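Local coordinates for protein transcription regulator (Lactobacillus plantarum WCFS1, PDB 3CLK) that probably regulates transcription as a dimeric, DNA-binding protein resembling the LacI family, with a periplasmic-binding-protein-like domain that may sense a small effector, at residues V10-S16 with A61-I74. Sequence-based numbering, arbitrary orientation.
Sequences VIAAVVS and AIERPVMGILLLSI
Ala12 and Val14 of strand 11-15 each bond through both N and O to strand 68-72, which runs parallel to it at 21°. Ala12 N donates to Gly68 O, Leu70 N to Ala12 O, Val14 N to Leu70 O over 2.8 Å, and Leu72 N to Val14 O. At Val10 the pattern slips by one residue: Met67 N, rather than Gly68 N, donates to Val10 O (2.9 Å). On one face Val14 sends its branches apart: CG2 meets Ile69 CG2 at 3.8 Å, while CG1, anti to the backbone N (chi1 -176°), reaches Ile74 CG1 at 4.1 Å, the two side chains crossing at about a right angle. Replacing Ile74 with alanine would probably open a gap beside Val14 CG1 and leave that branch less firmly packed. Further back, Ala12 CB abuts Ala61 CB (4.0 Å) on helix 53-63 and also Val66 CG1, so the end of the helix lies close against the sheet. On the other face Val15 CG1 lies alongside Leu72 CD1 at 3.6 Å, and Ile11 CG2 meets Leu70 CD1 obliquely. Ile11 CG1 touches Met67 CG, the latter belonging to a selenomethionine. Helices 22-34 and 240-256 cover this second face, Ile30 and Ile251 both packing on Leu70. Strand 41-44 bonds to Ile11 and Ala13 along the far edge of strand 11-15, and helix 53-63 leads back to strand 68-72. This is the parallel-sheet core of a Rossmann-like alpha/beta/alpha subdomain, with the 2-1-3 strand order of the periplasmic-binding-protein-like fold.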
ATOM      1  N   VAL B  10       5.313  18.256  17.700  1.00 37.18           N
ATOM      2  CA  VAL B  10       5.702  17.332  16.596  1.00 38.78           C
ATOM      3  C   VAL B  10       5.687  15.881  17.061  1.00 38.02           C
ATOM      4  O   VAL B  10       6.383  15.509  18.007  1.00 38.53           O
ATOM      5  CB  VAL B  10       7.118  17.650  16.071  1.00 39.91           C
ATOM      6  CG1 VAL B  10       7.435  16.772  14.868  1.00 41.45           C
ATOM      7  CG2 VAL B  10       7.220  19.119  15.703  1.00 40.84           C
ATOM      8  N   ILE B  11       4.881  15.060  16.400  1.00 36.37           N
ATOM      9  CA  ILE B  11       4.796  13.651  16.746  1.00 34.38           C
ATOM     10  C   ILE B  11       5.563  12.844  15.708  1.00 34.51           C
ATOM     11  O   ILE B  11       5.528  13.155  14.519  1.00 35.19           O
ATOM     12  CB  ILE B  11       3.330  13.161  16.784  1.00 33.92           C
ATOM     13  CG1 ILE B  11       2.586  13.839  17.937  1.00 32.96           C
ATOM     14  CG2 ILE B  11       3.289  11.646  16.943  1.00 33.75           C
ATOM     15  CD1 ILE B  11       1.105  13.509  18.008  1.00 30.92           C
ATOM     16  N   ALA B  12       6.264  11.815  16.164  1.00 33.99           N
ATOM     17  CA  ALA B  12       7.032  10.966  15.268  1.00 32.80           C
ATOM     18  C   ALA B  12       6.421   9.575  15.251  1.00 32.93           C
ATOM     19  O   ALA B  12       6.189   8.977  16.303  1.00 31.50           O
ATOM     20  CB  ALA B  12       8.491  10.894  15.727  1.00 32.86           C
ATOM     21  N   ALA B  13       6.149   9.073  14.051  1.00 32.23           N
ATOM     22  CA  ALA B  13       5.576   7.748  13.891  1.00 31.73           C
ATOM     23  C   ALA B  13       6.637   6.828  13.311  1.00 31.96           C
ATOM     24  O   ALA B  13       7.239   7.135  12.283  1.00 32.42           O
ATOM     25  CB  ALA B  13       4.365   7.800  12.968  1.00 31.38           C
ATOM     26  N   VAL B  14       6.868   5.709  13.990  1.00 31.66           N
ATOM     27  CA  VAL B  14       7.853   4.730  13.554  1.00 31.14           C
ATOM     28  C   VAL B  14       7.161   3.600  12.795  1.00 33.18           C
ATOM     29  O   VAL B  14       6.248   2.951  13.315  1.00 29.31           O
ATOM     30  CB  VAL B  14       8.607   4.129  14.753  1.00 30.03           C
ATOM     31  CG1 VAL B  14       9.693   3.184  14.260  1.00 30.06           C
ATOM     32  CG2 VAL B  14       9.211   5.241  15.600  1.00 28.42           C
ATOM     33  N   VAL B  15       7.591   3.382  11.559  1.00 35.59           N
ATOM     34  CA  VAL B  15       7.026   2.329  10.726  1.00 39.43           C
ATOM     35  C   VAL B  15       8.144   1.414  10.233  1.00 41.66           C
ATOM     36  O   VAL B  15       9.273   1.862  10.019  1.00 41.73           O
ATOM     37  CB  VAL B  15       6.286   2.922   9.508  1.00 41.28           C
ATOM     38  CG1 VAL B  15       5.035   3.654   9.963  1.00 42.80           C
ATOM     39  CG2 VAL B  15       7.201   3.873   8.758  1.00 42.45           C
ATOM     40  N   SER B  16       7.828   0.132  10.060  1.00 42.96           N
ATOM     41  CA  SER B  16       8.810  -0.845   9.599  1.00 44.19           C
ATOM     42  C   SER B  16       9.340  -0.496   8.211  1.00 45.01           C
ATOM     43  O   SER B  16       8.780  -0.910   7.195  1.00 45.72           O
ATOM     44  CB  SER B  16       8.189  -2.242   9.572  1.00 44.87           C
ATOM     45  OG  SER B  16       7.107  -2.297   8.658  1.00 45.65           O
ATOM     46  N   ALA B  61      14.430   9.799  15.889  1.00 44.39           N
ATOM     47  CA  ALA B  61      13.215  10.433  16.400  1.00 47.05           C
ATOM     48  C   ALA B  61      13.470  11.204  17.694  1.00 48.58           C
ATOM     49  O   ALA B  61      12.932  12.296  17.898  1.00 49.31           O
ATOM     50  CB  ALA B  61      12.136   9.380  16.628  1.00 45.47           C
ATOM     51  N   ILE B  62      14.291  10.626  18.562  1.00 50.34           N
ATOM     52  CA  ILE B  62      14.616  11.237  19.844  1.00 52.92           C
ATOM     53  C   ILE B  62      15.665  12.339  19.711  1.00 54.41           C
ATOM     54  O   ILE B  62      15.545  13.391  20.337  1.00 55.38           O
ATOM     55  CB  ILE B  62      15.134  10.175  20.830  1.00 52.58           C
ATOM     56  CG1 ILE B  62      14.087   9.070  20.983  1.00 51.61           C
ATOM     57  CG2 ILE B  62      15.444  10.817  22.175  1.00 52.64           C
ATOM     58  CD1 ILE B  62      14.555   7.889  21.802  1.00 51.98           C
ATOM     59  N   GLU B  63      16.690  12.090  18.900  1.00 56.56           N
ATOM     60  CA  GLU B  63      17.754  13.068  18.692  1.00 58.34           C
ATOM     61  C   GLU B  63      17.127  14.448  18.525  1.00 59.29           C
ATOM     62  O   GLU B  63      17.534  15.410  19.174  1.00 60.06           O
ATOM     63  CB  GLU B  63      18.571  12.721  17.440  1.00 59.12           C
ATOM     64  CG  GLU B  63      20.081  12.663  17.666  1.00 60.43           C
ATOM     65  CD  GLU B  63      20.598  11.247  17.872  1.00 61.20           C
ATOM     66  OE1 GLU B  63      20.716  10.503  16.872  1.00 61.23           O
ATOM     67  OE2 GLU B  63      20.880  10.876  19.031  1.00 60.91           O
ATOM     68  N   ARG B  64      16.123  14.533  17.656  1.00 60.02           N
ATOM     69  CA  ARG B  64      15.434  15.791  17.411  1.00 60.27           C
ATOM     70  C   ARG B  64      14.228  15.877  18.343  1.00 59.37           C
ATOM     71  O   ARG B  64      13.532  14.889  18.575  1.00 61.02           O
ATOM     72  CB  ARG B  64      14.970  15.871  15.955  1.00 62.45           C
ATOM     73  CG  ARG B  64      14.627  17.282  15.489  1.00 64.46           C
ATOM     74  CD  ARG B  64      15.888  18.108  15.251  1.00 65.99           C
ATOM     75  NE  ARG B  64      15.583  19.501  14.930  1.00 66.97           N
ATOM     76  CZ  ARG B  64      15.690  20.507  15.793  1.00 66.81           C
ATOM     77  NH1 ARG B  64      16.099  20.282  17.034  1.00 65.66           N
ATOM     78  NH2 ARG B  64      15.380  21.740  15.415  1.00 67.45           N
ATOM     79  N   PRO B  65      13.965  17.068  18.890  1.00 57.58           N
ATOM     80  CA  PRO B  65      12.838  17.275  19.804  1.00 56.23           C
ATOM     81  C   PRO B  65      11.476  16.843  19.258  1.00 53.52           C
ATOM     82  O   PRO B  65      10.993  17.388  18.268  1.00 52.37           O
ATOM     83  CB  PRO B  65      12.893  18.777  20.077  1.00 57.13           C
ATOM     84  CG  PRO B  65      14.357  19.082  19.965  1.00 57.60           C
ATOM     85  CD  PRO B  65      14.749  18.305  18.736  1.00 57.59           C
ATOM     86  N   VAL B  66      10.875  15.854  19.914  1.00 51.18           N
ATOM     87  CA  VAL B  66       9.554  15.354  19.544  1.00 47.92           C
ATOM     88  C   VAL B  66       8.749  15.230  20.830  1.00 45.94           C
ATOM     89  O   VAL B  66       9.302  14.910  21.880  1.00 45.58           O
ATOM     90  CB  VAL B  66       9.622  13.971  18.855  1.00 46.95           C
ATOM     91  CG1 VAL B  66      10.371  14.083  17.541  1.00 47.46           C
ATOM     92  CG2 VAL B  66      10.286  12.958  19.774  1.00 47.28           C
HETATM   93  N   MSE B  67       7.448  15.484  20.752  1.00 43.92           N
HETATM   94  CA  MSE B  67       6.595  15.424  21.932  1.00 42.07           C
HETATM   95  C   MSE B  67       6.064  14.027  22.227  1.00 37.92           C
HETATM   96  O   MSE B  67       5.605  13.749  23.336  1.00 33.58           O
HETATM   97  CB  MSE B  67       5.429  16.401  21.775  1.00 48.01           C
HETATM   98  CG  MSE B  67       4.428  16.020  20.699  1.00 54.83           C
HETATM   99 SE   MSE B  67       3.164  17.440  20.374  1.00 67.37          SE
HETATM  100  CE  MSE B  67       2.414  17.556  22.150  1.00 62.68           C
ATOM    101  N   GLY B  68       6.129  13.146  21.234  1.00 34.07           N
ATOM    102  CA  GLY B  68       5.643  11.795  21.432  1.00 29.72           C
ATOM    103  C   GLY B  68       6.007  10.875  20.287  1.00 27.53           C
ATOM    104  O   GLY B  68       6.233  11.329  19.162  1.00 26.41           O
ATOM    105  N   ILE B  69       6.063   9.581  20.575  1.00 24.75           N
ATOM    106  CA  ILE B  69       6.402   8.588  19.563  1.00 25.40           C
ATOM    107  C   ILE B  69       5.355   7.485  19.481  1.00 23.02           C
ATOM    108  O   ILE B  69       4.972   6.906  20.496  1.00 23.06           O
ATOM    109  CB  ILE B  69       7.770   7.932  19.858  1.00 26.45           C
ATOM    110  CG1 ILE B  69       8.861   9.007  19.902  1.00 25.63           C
ATOM    111  CG2 ILE B  69       8.103   6.904  18.778  1.00 24.37           C
ATOM    112  CD1 ILE B  69      10.236   8.462  20.212  1.00 24.54           C
ATOM    113  N   LEU B  70       4.890   7.212  18.267  1.00 21.88           N
ATOM    114  CA  LEU B  70       3.910   6.160  18.032  1.00 21.31           C
ATOM    115  C   LEU B  70       4.604   5.082  17.202  1.00 21.49           C
ATOM    116  O   LEU B  70       5.188   5.378  16.155  1.00 22.26           O
ATOM    117  CB  LEU B  70       2.708   6.722  17.269  1.00 20.62           C
ATOM    118  CG  LEU B  70       1.941   7.842  17.982  1.00 19.89           C
ATOM    119  CD1 LEU B  70       0.851   8.392  17.063  1.00 21.74           C
ATOM    120  CD2 LEU B  70       1.334   7.295  19.264  1.00 19.48           C
ATOM    121  N   LEU B  71       4.558   3.839  17.667  1.00 19.36           N
ATOM    122  CA  LEU B  71       5.209   2.758  16.936  1.00 21.40           C
ATOM    123  C   LEU B  71       4.175   1.846  16.291  1.00 20.19           C
ATOM    124  O   LEU B  71       3.473   1.100  16.972  1.00 21.37           O
ATOM    125  CB  LEU B  71       6.137   1.960  17.864  1.00 20.48           C
ATOM    126  CG  LEU B  71       7.255   2.799  18.503  1.00 22.39           C
ATOM    127  CD1 LEU B  71       6.751   3.404  19.809  1.00 23.14           C
ATOM    128  CD2 LEU B  71       8.474   1.940  18.756  1.00 19.22           C
ATOM    129  N   LEU B  72       4.092   1.932  14.967  1.00 22.09           N
ATOM    130  CA  LEU B  72       3.148   1.151  14.186  1.00 23.68           C
ATOM    131  C   LEU B  72       3.595  -0.280  13.967  1.00 25.78           C
ATOM    132  O   LEU B  72       4.350  -0.578  13.038  1.00 27.72           O
ATOM    133  CB  LEU B  72       2.908   1.817  12.828  1.00 24.23           C
ATOM    134  CG  LEU B  72       2.439   3.276  12.830  1.00 25.27           C
ATOM    135  CD1 LEU B  72       1.814   3.612  11.476  1.00 23.48           C
ATOM    136  CD2 LEU B  72       1.423   3.490  13.930  1.00 29.99           C
ATOM    137  N   SER B  73       3.127  -1.162  14.837  1.00 27.26           N
ATOM    138  CA  SER B  73       3.444  -2.576  14.749  1.00 29.66           C
ATOM    139  C   SER B  73       4.933  -2.843  14.557  1.00 31.59           C
ATOM    140  O   SER B  73       5.335  -3.488  13.587  1.00 31.64           O
ATOM    141  CB  SER B  73       2.654  -3.206  13.601  1.00 30.69           C
ATOM    142  OG  SER B  73       2.673  -4.616  13.693  1.00 31.71           O
ATOM    143  N   ILE B  74       5.748  -2.337  15.477  1.00 32.35           N
ATOM    144  CA  ILE B  74       7.194  -2.547  15.417  1.00 33.62           C
ATOM    145  C   ILE B  74       7.613  -3.406  16.606  1.00 33.99           C
ATOM    146  O   ILE B  74       7.289  -3.095  17.754  1.00 32.86           O
ATOM    147  CB  ILE B  74       7.984  -1.206  15.464  1.00 35.09           C
ATOM    148  CG1 ILE B  74       8.282  -0.712  14.047  1.00 35.61           C
ATOM    149  CG2 ILE B  74       9.302  -1.393  16.219  1.00 33.94           C
ATOM    150  CD1 ILE B  74       7.083  -0.215  13.300  1.00 39.44           C
TER